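PDB 3PYI: spindle assembly abnormal protein 6 from Caenorhabditis elegans, which forms the central scaffold of the centriole cartwheel, its globular N-terminal domain linking homodimers into the inner ring that sets nine-fold symmetry. Local coordinates for residues A[131-136]-A[148-153]; A[10-15]-A[101-106]. The protein carries 1 engineered substitution. All coordinates share one frame; numbering follows the deposited sequence. Where two conformers were deposited one is given.

Contact 1: residues A[131-136]-A[148-153]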
loop_
_atom_site.group_PDB
_atom_site.type_symbol
_atom_site.label_atom_id
_atom_site.label_comp_id
_atom_site.label_asym_id
_atom_site.label_seq_id
_atom_site.Cartn_x
_atom_site.Cartn_y
_atom_site.Cartn_z
ATOM N N LYS A 131 6.518 -5.105 -9.226
ATOM C CA LYS A 131 6.381 -6.360 -9.952
ATOM C C LYS A 131 5.067 -6.354 -10.726
ATOM O O LYS A 131 4.224 -5.486 -10.505
ATOM C CB LYS A 131 6.408 -7.536 -8.972
ATOM C CG LYS A 131 7.582 -7.511 -7.999
ATOM C CD LYS A 131 7.479 -8.624 -6.968
ATOM C CE LYS A 131 8.595 -8.525 -5.942
ATOM N NZ LYS A 131 8.508 -9.601 -4.915
ATOM N N PRO A 132 4.895 -7.318 -11.646
ATOM C CA PRO A 132 3.635 -7.497 -12.371
ATOM C C PRO A 132 2.401 -7.217 -11.508
ATOM O O PRO A 132 2.396 -7.459 -10.302
ATOM C CB PRO A 132 3.679 -8.973 -12.767
ATOM C CG PRO A 132 5.155 -9.312 -12.847
ATOM C CD PRO A 132 5.942 -8.215 -12.159
ATOM N N THR A 133 1.364 -6.699 -12.150
ATOM C CA THR A 133 0.108 -6.355 -11.496
ATOM C C THR A 133 -0.711 -7.608 -11.216
ATOM O O THR A 133 -0.657 -8.574 -11.972
ATOM C CB THR A 133 -0.722 -5.416 -12.398
ATOM O OG1 THR A 133 0.028 -4.229 -12.674
ATOM C CG2 THR A 133 -2.030 -5.028 -11.735
ATOM N N GLU A 134 -1.463 -7.595 -10.125
ATOM C CA GLU A 134 -2.307 -8.734 -9.785
ATOM C C GLU A 134 -3.690 -8.214 -9.480
ATOM O O GLU A 134 -3.857 -7.125 -8.923
ATOM C CB GLU A 134 -1.776 -9.507 -8.571
ATOM C CG GLU A 134 -0.492 -10.292 -8.797
ATOM C CD GLU A 134 0.080 -10.853 -7.498
ATOM O OE1 GLU A 134 0.576 -10.057 -6.670
ATOM O OE2 GLU A 134 0.032 -12.085 -7.302
ATOM N N ILE A 135 -4.684 -9.000 -9.855
ATOM C CA ILE A 135 -6.069 -8.648 -9.618
ATOM C C ILE A 135 -6.715 -9.658 -8.690
ATOM O O ILE A 135 -6.619 -10.868 -8.885
ATOM C CB ILE A 135 -6.847 -8.607 -10.933
ATOM C CG1 ILE A 135 -6.239 -7.554 -11.863
ATOM C CG2 ILE A 135 -8.328 -8.319 -10.682
ATOM C CD1 ILE A 135 -6.788 -7.604 -13.257
ATOM N N ASN A 136 -7.357 -9.133 -7.665
ATOM C CA ASN A 136 -8.115 -9.969 -6.754
ATOM C C ASN A 136 -9.574 -9.583 -6.800
ATOM O O ASN A 136 -9.934 -8.409 -6.821
ATOM C CB ASN A 136 -7.604 -9.873 -5.315
ATOM C CG ASN A 136 -6.479 -10.843 -5.024
ATOM O OD1 ASN A 136 -5.954 -11.499 -5.922
ATOM N ND2 ASN A 136 -6.091 -10.923 -3.760
ATOM N N PHE A 148 -13.353 -5.447 -6.228
ATOM C CA PHE A 148 -12.386 -5.572 -7.304
ATOM C C PHE A 148 -11.106 -4.891 -6.833
ATOM O O PHE A 148 -11.097 -3.672 -6.638
ATOM C CB PHE A 148 -12.914 -4.853 -8.548
ATOM C CG PHE A 148 -11.924 -4.779 -9.665
ATOM C CD1 PHE A 148 -11.807 -5.812 -10.568
ATOM C CD2 PHE A 148 -11.107 -3.675 -9.813
ATOM C CE1 PHE A 148 -10.895 -5.751 -11.601
ATOM C CE2 PHE A 148 -10.194 -3.611 -10.850
ATOM C CZ PHE A 148 -10.085 -4.659 -11.738
ATOM N N GLU A 149 -10.038 -5.663 -6.653
ATOM C CA GLU A 149 -8.800 -5.133 -6.064
ATOM C C GLU A 149 -7.602 -5.227 -6.990
ATOM O O GLU A 149 -7.394 -6.234 -7.640
ATOM C CB GLU A 149 -8.490 -5.851 -4.758
ATOM C CG GLU A 149 -9.674 -5.875 -3.813
ATOM C CD GLU A 149 -9.308 -6.319 -2.420
ATOM O OE1 GLU A 149 -8.364 -7.125 -2.281
ATOM O OE2 GLU A 149 -9.982 -5.873 -1.466
ATOM N N LEU A 150 -6.818 -4.157 -7.047
ATOM C CA LEU A 150 -5.631 -4.136 -7.885
ATOM C C LEU A 150 -4.374 -4.090 -6.994
ATOM O O LEU A 150 -4.334 -3.337 -6.031
ATOM C CB LEU A 150 -5.690 -2.903 -8.785
ATOM C CG LEU A 150 -4.889 -2.946 -10.079
ATOM C CD1 LEU A 150 -5.235 -4.201 -10.861
ATOM C CD2 LEU A 150 -5.195 -1.707 -10.901
ATOM N N PHE A 151 -3.361 -4.883 -7.333
ATOM C CA PHE A 151 -2.148 -5.000 -6.526
ATOM C C PHE A 151 -0.917 -4.792 -7.382
ATOM O O PHE A 151 -0.886 -5.196 -8.541
ATOM C CB PHE A 151 -2.024 -6.398 -5.912
ATOM C CG PHE A 151 -3.003 -6.680 -4.809
ATOM C CD1 PHE A 151 -4.285 -7.122 -5.103
ATOM C CD2 PHE A 151 -2.635 -6.534 -3.476
ATOM C CE1 PHE A 151 -5.197 -7.389 -4.084
ATOM C CE2 PHE A 151 -3.529 -6.817 -2.452
ATOM C CZ PHE A 151 -4.822 -7.242 -2.760
ATOM N N SER A 152 0.108 -4.183 -6.794
ATOM C CA SER A 152 1.433 -4.189 -7.394
ATOM C C SER A 152 2.454 -4.592 -6.324
ATOM O O SER A 152 2.844 -3.786 -5.488
ATOM C CB SER A 152 1.741 -2.809 -7.996
ATOM O OG SER A 152 2.986 -2.813 -8.665
ATOM N N LYS A 153 2.864 -5.849 -6.353
ATOM C CA LYS A 153 3.655 -6.461 -5.280
ATOM C C LYS A 153 4.963 -5.725 -4.997
ATOM O O LYS A 153 5.605 -5.236 -5.918
ATOM C CB LYS A 153 3.957 -7.909 -5.672
ATOM C CG LYS A 153 4.281 -8.850 -4.538
ATOM C CD LYS A 153 4.473 -10.268 -5.083
ATOM C CE LYS A 153 4.591 -11.296 -3.964
ATOM N NZ LYS A 153 3.415 -11.260 -3.048
HETATM O O HOH W 1 2.193 -3.554 -11.295
HETATM O O HOH W 2 1.576 -7.830 -7.819
HETATM O O HOH W 3 1.656 -12.754 -5.259
#

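Contact 2: residues A[10-15]-A[101-106]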
loop_
_atom_site.group_PDB
_atom_site.type_symbol
_atom_site.label_atom_id
_atom_site.label_comp_id
_atom_site.label_asym_id
_atom_site.label_seq_id
_atom_site.Cartn_x
_atom_site.Cartn_y
_atom_site.Cartn_z
ATOM N N PHE A 10 -11.694 0.185 -22.153
ATOM C CA PHE A 10 -10.967 -1.071 -21.900
ATOM C C PHE A 10 -11.936 -2.239 -21.888
ATOM O O PHE A 10 -13.000 -2.174 -21.272
ATOM C CB PHE A 10 -10.204 -1.001 -20.566
ATOM C CG PHE A 10 -9.312 -2.201 -20.288
ATOM C CD1 PHE A 10 -7.978 -2.192 -20.661
ATOM C CD2 PHE A 10 -9.811 -3.332 -19.642
ATOM C CE1 PHE A 10 -7.153 -3.282 -20.403
ATOM C CE2 PHE A 10 -8.985 -4.441 -19.381
ATOM C CZ PHE A 10 -7.658 -4.408 -19.757
ATOM N N ASP A 11 -11.565 -3.315 -22.567
ATOM C CA ASP A 11 -12.441 -4.468 -22.690
ATOM C C ASP A 11 -11.554 -5.683 -22.925
ATOM O O ASP A 11 -11.244 -6.022 -24.065
ATOM C CB ASP A 11 -13.399 -4.254 -23.871
ATOM C CG ASP A 11 -14.425 -5.380 -24.026
ATOM O OD1 ASP A 11 -15.335 -5.246 -24.876
ATOM O OD2 ASP A 11 -14.329 -6.395 -23.309
ATOM N N GLN A 12 -11.139 -6.339 -21.848
ATOM C CA GLN A 12 -10.155 -7.402 -21.964
ATOM C C GLN A 12 -10.369 -8.539 -20.962
ATOM O O GLN A 12 -10.940 -8.350 -19.884
ATOM C CB GLN A 12 -8.774 -6.798 -21.759
ATOM C CG GLN A 12 -7.669 -7.468 -22.508
ATOM C CD GLN A 12 -6.444 -6.595 -22.553
ATOM O OE1 GLN A 12 -6.492 -5.473 -23.061
ATOM N NE2 GLN A 12 -5.338 -7.091 -22.005
ATOM N N THR A 13 -9.911 -9.730 -21.323
ATOM C CA THR A 13 -9.956 -10.851 -20.400
ATOM C C THR A 13 -8.645 -10.920 -19.628
ATOM O O THR A 13 -7.565 -10.910 -20.216
ATOM C CB THR A 13 -10.214 -12.167 -21.133
ATOM O OG1 THR A 13 -11.496 -12.104 -21.764
ATOM C CG2 THR A 13 -10.199 -13.320 -20.162
ATOM N N LEU A 14 -8.750 -10.958 -18.307
ATOM C CA LEU A 14 -7.579 -10.913 -17.445
ATOM C C LEU A 14 -7.594 -12.113 -16.535
ATOM O O LEU A 14 -8.650 -12.684 -16.263
ATOM C CB LEU A 14 -7.597 -9.659 -16.562
ATOM C CG LEU A 14 -7.864 -8.335 -17.286
ATOM C CD1 LEU A 14 -8.129 -7.222 -16.301
ATOM C CD2 LEU A 14 -6.700 -7.993 -18.199
ATOM N N ILE A 15 -6.421 -12.481 -16.038
ATOM C CA ILE A 15 -6.356 -13.487 -14.990
ATOM C C ILE A 15 -6.481 -12.822 -13.625
ATOM O O ILE A 15 -5.812 -11.832 -13.321
ATOM C CB ILE A 15 -5.094 -14.346 -15.088
ATOM C CG1 ILE A 15 -5.082 -15.082 -16.429
ATOM C CG2 ILE A 15 -5.059 -15.353 -13.955
ATOM C CD1 ILE A 15 -3.909 -16.011 -16.613
ATOM N N LEU A 101 -2.720 -2.266 -16.362
ATOM C CA LEU A 101 -3.390 -3.396 -17.005
ATOM C C LEU A 101 -2.752 -3.765 -18.340
ATOM O O LEU A 101 -3.183 -4.705 -19.001
ATOM C CB LEU A 101 -4.874 -3.101 -17.194
ATOM C CG LEU A 101 -5.685 -2.802 -15.932
ATOM C CD1 LEU A 101 -7.123 -2.494 -16.309
ATOM C CD2 LEU A 101 -5.621 -3.956 -14.950
ATOM N N CYS A 102 -1.717 -3.021 -18.720
ATOM C CA CYS A 102 -1.050 -3.185 -20.011
ATOM C C CYS A 102 -0.120 -4.392 -20.038
ATOM O O CYS A 102 0.374 -4.830 -18.999
ATOM C CB CYS A 102 -0.228 -1.936 -20.320
ATOM S SG CYS A 102 1.022 -1.583 -19.037
ATOM N N LYS A 103 0.127 -4.912 -21.237
ATOM C CA LYS A 103 1.073 -6.007 -21.433
ATOM C C LYS A 103 2.475 -5.456 -21.681
ATOM O O LYS A 103 2.682 -4.654 -22.592
ATOM C CB LYS A 103 0.652 -6.878 -22.622
ATOM C CG LYS A 103 -0.705 -7.553 -22.480
ATOM C CD LYS A 103 -0.964 -8.513 -23.640
ATOM C CE LYS A 103 -2.259 -9.298 -23.453
ATOM N NZ LYS A 103 -2.446 -10.343 -24.502
ATOM N N ASN A 104 3.438 -5.884 -20.872
ATOM C CA ASN A 104 4.814 -5.433 -21.047
ATOM C C ASN A 104 5.515 -6.147 -22.203
ATOM O O ASN A 104 5.147 -7.266 -22.567
ATOM C CB ASN A 104 5.608 -5.559 -19.741
ATOM C CG ASN A 104 5.429 -4.349 -18.825
ATOM O OD1 ASN A 104 4.487 -3.564 -18.980
ATOM N ND2 ASN A 104 6.340 -4.191 -17.868
ATOM N N ILE A 105 6.514 -5.491 -22.791
ATOM C CA ILE A 105 7.194 -6.029 -23.967
ATOM C C ILE A 105 8.372 -6.927 -23.604
ATOM O O ILE A 105 9.243 -6.547 -22.817
ATOM C CB ILE A 105 7.654 -4.917 -24.940
ATOM C CG1 ILE A 105 6.549 -4.598 -25.956
ATOM C CG2 ILE A 105 8.916 -5.344 -25.681
ATOM C CD1 ILE A 105 5.323 -3.936 -25.367
ATOM N N VAL A 106 8.379 -8.121 -24.197
ATOM C CA VAL A 106 9.377 -9.149 -23.922
ATOM C C VAL A 106 10.638 -8.957 -24.765
ATOM O O VAL A 106 10.588 -9.040 -25.994
ATOM C CB VAL A 106 8.801 -10.554 -24.203
ATOM C CG1 VAL A 106 9.847 -11.627 -23.942
ATOM C CG2 VAL A 106 7.550 -10.791 -23.365
#

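Contact 1: residues A[131-136]-A[148-153]
Leu150 reaches across to Thr133 and Ile135 with a single methyl. Its CG is anti to the backbone N (chi1 -157°), which carries CD1 over the strand gap to 3.4 Å from Thr133 CG2, tighter than usual carbon contact, and 3.6 Å from Ile135 CG1. The other branch of Ile135 serves Phe148: CG2 meets that ring obliquely at CE1, 3.7 Å away. Branched aliphatic side chains suit this face because their methyls can fit against several neighbours at once. The Thr133 hydroxyl hydrogen-bonds the carbonyl O of Leu100 and accepts a hydrogen bond from water 1, which also binds Ser152 OG and Lys131 O.

On the other face lie Glu134, Asn136, Glu149 and Phe151. The Phe151 ring leans diagonally toward Asn136, with CE1 3.7 Å from Asn136 CB, while Glu134 O lies in its plane at the edge. Near the open end the stems of Lys131, poorly ordered and so only roughly placed, and Lys153 cross, Lys131 CD 3.8 Å from Lys153 CB and Lys131 NZ 5.7 Å from Lys153 NZ. Water 2, 2.7 Å from Glu134 OE1, also takes the backbone N-H of Lys153; water 3 bridges Glu134 OE2 to Lys153 NZ and probably eases the charge there.

Paired backbone bonds join Glu134 with Phe151 (Glu134 N to Phe151 O 2.9 Å) and Asn136 with Glu149. The axes, 155° apart, run antiparallel, and the alternation of hydrogen-bonded and non-hydrogen-bonded pairs is that of a beta hairpin, here strands 133-139 and 145-152 of the SAS-6 N-terminal beta-sandwich domain.

Contact 2: residues A[10-15]-A[101-106]
Leu14 and Leu101 mark where the two backbones come nearest, their CA atoms still 8.6 Å apart, so the main chains do not pair and the contact is made almost wholly by side chains. Segment 10-15 is extended strand; segment 101-106 has no regular structure and starts directly after helix 92-100. Past Leu101 the chain draws away from the strand, and by Asn104 it no longer touches it. Phe10, Gln12 and Leu14, every second residue of the strand, all point toward the loop.

Leu101 fills the middle of the contact and divides its two methyls between two partners. CD1 sits over the face of the Phe10 ring, 4.0 Å from the centroid and 12° off the ring normal, a CH-pi contact almost above the centre. Leu101 CB lies 3.9 Å from Phe10 CE1, beyond the rim on the same side as CD1. With chi1 at -174°, the Phe10 ring is turned away from its own backbone N and reaches out from the strand to meet Leu101. The second methyl, CD2, comes within 4.3 Å of Leu14 CD1, a looser apolar touch. Leucine suits the place because its forked tip can serve a ring and an aliphatic chain together. At the margin Gln12 and Lys103 meet lightly, NE2 of Gln12 lying 4.1 Å from CE of Lys103, a poorly ordered lysine.

Helix 92-100 contributes Ile97 against Phe10 and Ile96 against Leu101. Along one edge, strand 7-23 is hydrogen-bonded to strand 29-44, Phe10 with Ile40, Gln12 with Leu38 and Leu14 with Val36; strand 133-139 neighbours the other.

Contact 2 comes first along the chain and contact 1 follows it, yet they meet in space, with centres about 12 Å apart. Strands 7-23 and 133-139 are neighbours in one sheet, and their apolar faces merge: Ile135 of contact 1 packs on Leu14 and Leu101 of contact 2, while Leu150 also touches Leu101. Both contacts are partly buried, each with apolar residues inside and lysines at the margin. Their chemistry differs with their place. Contact 1 pairs two strands through backbone hydrogen bonds and adds waters at its outer end; contact 2, without any hydrogen bond, sets Leu101, the first residue after helix 92-100, against the sheet through apolar packing.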